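Local coordinates for putative uncharacterized protein (Aquifex aeolicus, PDB 3ME7) that probably takes part in electron transfer and copper binding as the thioredoxin-like domain of a membrane-anchored SCO1/2-family protein, at residues K49-V54 with L151-A156; V130-P135 with D141-V146. All coordinates share one frame; numbering follows the deposited sequence.

Contact 1: residues K49-V54 with L151-A156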
loop_
_atom_site.group_PDB
_atom_site.type_symbol
_atom_site.label_atom_id
_atom_site.label_comp_id
_atom_site.label_asym_id
_atom_site.label_seq_id
_atom_site.Cartn_x
_atom_site.Cartn_y
_atom_site.Cartn_z
ATOM N N LYS A 49 7.993 8.150 5.371
ATOM C CA LYS A 49 8.770 9.351 5.044
ATOM C C LYS A 49 9.429 9.209 3.673
ATOM O O LYS A 49 9.486 10.175 2.912
ATOM C CB LYS A 49 9.842 9.607 6.109
ATOM C CG LYS A 49 9.274 10.074 7.432
ATOM C CD LYS A 49 10.354 10.107 8.498
ATOM C CE LYS A 49 9.770 10.595 9.812
ATOM N NZ LYS A 49 10.851 10.888 10.767
ATOM N N SER A 50 9.926 8.012 3.363
ATOM C CA SER A 50 10.511 7.770 2.043
ATOM C C SER A 50 9.478 7.909 0.915
ATOM O O SER A 50 9.761 8.530 -0.116
ATOM C CB SER A 50 11.215 6.417 1.998
ATOM O OG SER A 50 11.994 6.321 0.815
ATOM N N LEU A 51 8.289 7.336 1.104
ATOM C CA LEU A 51 7.170 7.536 0.174
ATOM C C LEU A 51 6.777 8.985 0.016
ATOM O O LEU A 51 6.525 9.438 -1.093
ATOM C CB LEU A 51 5.944 6.747 0.654
ATOM C CG LEU A 51 6.031 5.263 0.367
ATOM C CD1 LEU A 51 4.772 4.611 0.942
ATOM C CD2 LEU A 51 6.136 4.975 -1.145
ATOM N N LEU A 52 6.726 9.729 1.119
ATOM C CA LEU A 52 6.397 11.146 1.044
ATOM C C LEU A 52 7.374 11.891 0.134
ATOM O O LEU A 52 6.986 12.874 -0.477
ATOM C CB LEU A 52 6.395 11.792 2.440
ATOM C CG LEU A 52 5.212 11.402 3.330
ATOM C CD1 LEU A 52 5.493 11.827 4.774
ATOM C CD2 LEU A 52 3.903 12.011 2.852
ATOM N N LYS A 53 8.618 11.420 0.055
ATOM C CA LYS A 53 9.661 12.077 -0.754
ATOM C C LYS A 53 9.833 11.525 -2.172
ATOM O O LYS A 53 10.658 12.039 -2.934
ATOM C CB LYS A 53 11.001 12.141 0.003
ATOM C CG LYS A 53 10.973 13.188 1.122
ATOM C CD LYS A 53 12.104 13.087 2.150
ATOM C CE LYS A 53 11.993 14.247 3.141
ATOM N NZ LYS A 53 13.026 14.215 4.227
ATOM N N VAL A 54 9.094 10.475 -2.527
ATOM C CA VAL A 54 9.109 9.986 -3.910
ATOM C C VAL A 54 7.782 10.178 -4.636
ATOM O O VAL A 54 7.781 10.485 -5.828
ATOM C CB VAL A 54 9.624 8.512 -4.034
ATOM C CG1 VAL A 54 8.615 7.481 -3.474
ATOM C CG2 VAL A 54 9.975 8.162 -5.498
ATOM N N LEU A 151 13.680 5.906 -9.978
ATOM C CA LEU A 151 13.590 5.041 -11.149
ATOM C C LEU A 151 12.772 3.784 -10.869
ATOM O O LEU A 151 11.937 3.398 -11.689
ATOM C CB LEU A 151 14.966 4.679 -11.712
ATOM C CG LEU A 151 14.911 3.994 -13.084
ATOM C CD1 LEU A 151 14.176 4.873 -14.091
ATOM C CD2 LEU A 151 16.314 3.666 -13.591
ATOM N N GLU A 152 13.002 3.174 -9.710
ATOM C CA GLU A 152 12.270 1.934 -9.383
ATOM C C GLU A 152 10.750 2.145 -9.339
ATOM O O GLU A 152 9.991 1.255 -9.735
ATOM C CB GLU A 152 12.805 1.227 -8.125
ATOM C CG GLU A 152 12.662 1.978 -6.806
ATOM C CD GLU A 152 13.390 1.289 -5.650
ATOM O OE1 GLU A 152 13.651 1.978 -4.635
ATOM O OE2 GLU A 152 13.685 0.073 -5.759
ATOM N N PHE A 153 10.310 3.316 -8.869
ATOM C CA PHE A 153 8.880 3.648 -8.846
ATOM C C PHE A 153 8.326 3.942 -10.236
ATOM O O PHE A 153 7.240 3.468 -10.572
ATOM C CB PHE A 153 8.582 4.798 -7.872
ATOM C CG PHE A 153 8.421 4.335 -6.469
ATOM C CD1 PHE A 153 9.537 4.081 -5.674
ATOM C CD2 PHE A 153 7.157 4.094 -5.966
ATOM C CE1 PHE A 153 9.371 3.613 -4.370
ATOM C CE2 PHE A 153 6.982 3.624 -4.644
ATOM C CZ PHE A 153 8.092 3.383 -3.868
ATOM N N VAL A 154 9.071 4.717 -11.030
ATOM C CA VAL A 154 8.691 4.934 -12.433
ATOM C C VAL A 154 8.504 3.603 -13.161
ATOM O O VAL A 154 7.484 3.381 -13.798
ATOM C CB VAL A 154 9.700 5.830 -13.166
ATOM C CG1 VAL A 154 9.472 5.807 -14.663
ATOM C CG2 VAL A 154 9.610 7.254 -12.635
ATOM N N ASN A 155 9.475 2.707 -13.023
ATOM C CA ASN A 155 9.405 1.397 -13.671
ATOM C C ASN A 155 8.189 0.584 -13.191
ATOM O O ASN A 155 7.502 -0.054 -13.992
ATOM C CB ASN A 155 10.718 0.637 -13.460
ATOM C CG ASN A 155 11.905 1.299 -14.181
ATOM O OD1 ASN A 155 11.728 2.204 -14.985
ATOM N ND2 ASN A 155 13.113 0.848 -13.879
ATOM N N ALA A 156 7.897 0.654 -11.897
ATOM C CA ALA A 156 6.790 -0.109 -11.324
ATOM C C ALA A 156 5.455 0.405 -11.867
ATOM O O ALA A 156 4.584 -0.386 -12.257
ATOM C CB ALA A 156 6.833 -0.013 -9.791
#
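F153 reaches from helix 150-160 to L51 of helix 43-52 and V54 of the same 49-54 segment, and its side chain, chiefly the ring, carries the contact. From the start of the side chain, CB of F153 lies 4.3 Å from CG2 of V54, a loose approach. Next along the ring, CD1 comes within 4.1 Å of CG2 of V54, and CE1 lies 4.0 Å from the other methyl, CG1. This CG1 is the true face partner, a CH-pi contact in which the methyl stands almost straight above the ring centre, 9° off the normal. V54 places it there with chi1 at 71°, which puts CG1 between the backbone N and the carbonyl carbon and leaves CG2 to reach the base of the ring. At the far end CZ meets CD2 of L51 at 3.7 Å, and CE2 touches the same methyl at 3.8 Å; the methyl approaches the ring obliquely, while the two side chains cross at about a right angle. No hydrogen bond joins the segments, so shape and apolar burial alone hold them here. Y148 packs edge-to-face against the F153 ring, while L58, I143 and V130 touch the same side chain. With the ring cut back to an alanine, V54 CG1 and L51 CD2 would probably lose their apolar partner and a gap would open between the two segments. The arrangement belongs to the thioredoxin fold, in which helix 43-52, which carries C44 of the redox-active C40-C44 disulfide in its first turn, and the helix that follows the last hairpin pack on the same face of the central sheet; F153 fills the seam between them.

Contact 2: residues V130-P135 with D141-V146; sequences VVVLSP and DYIYGV
V130 and I143 face each other as a hydrogen-bonded pair of antiparallel strands, linked by two main-chain bonds of 2.8 Å, V130 N to I143 O and I143 N to V130 O. V132 and D141 form the second such pair, less evenly: V132 N to D141 O is 2.9 Å and nearly straight at 169°, whereas D141 N reaches V132 O at 3.3 Å and bends to 146°, though it arrives on a lone pair in the carbonyl plane. Between them V131 and Y142 make a non-hydrogen-bonded pair, where the CA of Y142 adds a CA-H...O contact of 3.6 Å to V130 O.

Apolar contacts divide between the two faces. V131 and the Y142 ring lie side by side, CG2 of the valine 3.6 Å from CE1; chi1 of -74° sets CG of Y142 beside the backbone N and lays the ring alongside V131. Its hydroxyl goes on to bond S2 N, and the hydroxyl of Y144 lies above one ring face, offset toward the rim. On the other side I143 meets V130 and V132 in turn, with V132 CG2 4.2 Å from I143 CD1; A156 of helix 150-160 packs on V132, I143 and D141, and Y148 on V130 and I143. Strand 129-133 also bonds to strand 31-36, leaving 139-144 outermost within this chain: this is the C-terminal beta hairpin of the thioredoxin fold.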
loop_
_atom_site.group_PDB
_atom_site.type_symbol
_atom_site.label_atom_id
_atom_site.label_comp_id
_atom_site.label_asym_id
_atom_site.label_seq_id
_atom_site.Cartn_x
_atom_site.Cartn_y
_atom_site.Cartn_z
ATOM N N VAL A 130 6.678 -2.136 -0.536
ATOM C CA VAL A 130 5.601 -1.409 -1.175
ATOM C C VAL A 130 5.205 -2.246 -2.376
ATOM O O VAL A 130 6.064 -2.796 -3.070
ATOM C CB VAL A 130 6.075 0.015 -1.582
ATOM C CG1 VAL A 130 5.082 0.710 -2.501
ATOM C CG2 VAL A 130 6.277 0.851 -0.330
ATOM N N VAL A 131 3.900 -2.389 -2.601
ATOM C CA VAL A 131 3.407 -3.264 -3.654
ATOM C C VAL A 131 2.701 -2.384 -4.674
ATOM O O VAL A 131 1.945 -1.475 -4.310
ATOM C CB VAL A 131 2.422 -4.339 -3.128
ATOM C CG1 VAL A 131 2.087 -5.358 -4.237
ATOM C CG2 VAL A 131 2.989 -5.083 -1.918
ATOM N N VAL A 132 2.932 -2.663 -5.961
ATOM C CA VAL A 132 2.302 -1.870 -7.008
ATOM C C VAL A 132 1.364 -2.752 -7.819
ATOM O O VAL A 132 1.783 -3.760 -8.377
ATOM C CB VAL A 132 3.335 -1.159 -7.919
ATOM C CG1 VAL A 132 2.582 -0.223 -8.874
ATOM C CG2 VAL A 132 4.299 -0.335 -7.070
ATOM N N LEU A 133 0.086 -2.369 -7.848
ATOM C CA LEU A 133 -0.946 -3.100 -8.580
ATOM C C LEU A 133 -1.381 -2.400 -9.858
ATOM O O LEU A 133 -1.372 -1.165 -9.959
ATOM C CB LEU A 133 -2.194 -3.277 -7.715
ATOM C CG LEU A 133 -2.024 -3.653 -6.242
ATOM C CD1 LEU A 133 -3.403 -3.720 -5.582
ATOM C CD2 LEU A 133 -1.325 -4.975 -6.142
ATOM N N SER A 134 -1.797 -3.212 -10.825
ATOM C CA SER A 134 -2.391 -2.707 -12.046
ATOM C C SER A 134 -3.778 -2.157 -11.725
ATOM O O SER A 134 -4.306 -2.403 -10.629
ATOM C CB SER A 134 -2.519 -3.851 -13.045
ATOM O OG SER A 134 -3.621 -4.689 -12.698
ATOM N N PRO A 135 -4.400 -1.424 -12.672
ATOM C CA PRO A 135 -5.777 -0.966 -12.456
ATOM C C PRO A 135 -6.808 -2.074 -12.265
ATOM O O PRO A 135 -7.944 -1.771 -11.887
ATOM C CB PRO A 135 -6.089 -0.163 -13.733
ATOM C CG PRO A 135 -4.757 0.306 -14.186
ATOM C CD PRO A 135 -3.819 -0.818 -13.893
ATOM N N ASP A 141 4.522 -5.232 -9.332
ATOM C CA ASP A 141 5.890 -5.028 -8.851
ATOM C C ASP A 141 5.921 -4.968 -7.335
ATOM O O ASP A 141 4.939 -4.581 -6.705
ATOM C CB ASP A 141 6.466 -3.716 -9.425
ATOM C CG ASP A 141 7.970 -3.779 -9.653
ATOM O OD1 ASP A 141 8.622 -4.768 -9.236
ATOM O OD2 ASP A 141 8.505 -2.828 -10.266
ATOM N N TYR A 142 7.056 -5.385 -6.759
ATOM C CA TYR A 142 7.343 -5.211 -5.347
ATOM C C TYR A 142 8.589 -4.350 -5.234
ATOM O O TYR A 142 9.576 -4.574 -5.962
ATOM C CB TYR A 142 7.660 -6.553 -4.692
ATOM C CG TYR A 142 6.482 -7.458 -4.477
ATOM C CD1 TYR A 142 5.611 -7.257 -3.406
ATOM C CD2 TYR A 142 6.241 -8.535 -5.324
ATOM C CE1 TYR A 142 4.530 -8.086 -3.191
ATOM C CE2 TYR A 142 5.159 -9.393 -5.103
ATOM C CZ TYR A 142 4.311 -9.160 -4.029
ATOM O OH TYR A 142 3.247 -9.977 -3.819
ATOM N N ILE A 143 8.543 -3.378 -4.329
ATOM C CA ILE A 143 9.669 -2.478 -4.076
ATOM C C ILE A 143 9.992 -2.624 -2.601
ATOM O O ILE A 143 9.200 -2.240 -1.749
ATOM C CB ILE A 143 9.356 -1.006 -4.436
ATOM C CG1 ILE A 143 9.018 -0.891 -5.937
ATOM C CG2 ILE A 143 10.514 -0.072 -4.041
ATOM C CD1 ILE A 143 8.384 0.425 -6.319
ATOM N N TYR A 144 11.157 -3.198 -2.309
ATOM C CA TYR A 144 11.530 -3.485 -0.925
ATOM C C TYR A 144 12.457 -2.448 -0.337
ATOM O O TYR A 144 13.124 -1.713 -1.060
ATOM C CB TYR A 144 12.196 -4.854 -0.828
ATOM C CG TYR A 144 11.242 -5.980 -1.135
ATOM C CD1 TYR A 144 10.340 -6.420 -0.177
ATOM C CD2 TYR A 144 11.235 -6.593 -2.384
ATOM C CE1 TYR A 144 9.440 -7.459 -0.455
ATOM C CE2 TYR A 144 10.327 -7.617 -2.677
ATOM C CZ TYR A 144 9.442 -8.033 -1.703
ATOM O OH TYR A 144 8.531 -9.053 -1.962
ATOM N N GLY A 145 12.469 -2.415 0.990
ATOM C CA GLY A 145 13.378 -1.565 1.744
ATOM C C GLY A 145 12.746 -0.266 2.178
ATOM O O GLY A 145 11.510 -0.107 2.159
ATOM N N VAL A 146 13.599 0.656 2.598
ATOM C CA VAL A 146 13.140 1.919 3.176
ATOM C C VAL A 146 13.822 3.124 2.527
ATOM O O VAL A 146 13.574 4.258 2.938
ATOM C CB VAL A 146 13.343 1.970 4.718
ATOM C CG1 VAL A 146 12.722 0.755 5.396
ATOM C CG2 VAL A 146 14.820 2.054 5.077
#

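Both contacts are buried, yet they differ in kind: contact 1 joins helix 150-160 to segment 49-54 through apolar side chains alone, while contact 2 joins two strands chiefly through their backbones. Contact 2 also reaches the sheet's margin, where D141 and Y142 are partly exposed. Helix 150-160 follows strand 139-144 in the chain, and contact 2 is nested inside the long loop that contact 1 closes. The two meet where the helix lies on the sheet: A156 CB packs 3.7 Å from V132 CG2, and E152 CD 3.6 Å from I143 CG2. Beyond the hairpin, S50 touches V146 O and bonds it weakly through OG, bringing helix 43-52 close to the chain leaving the last strand.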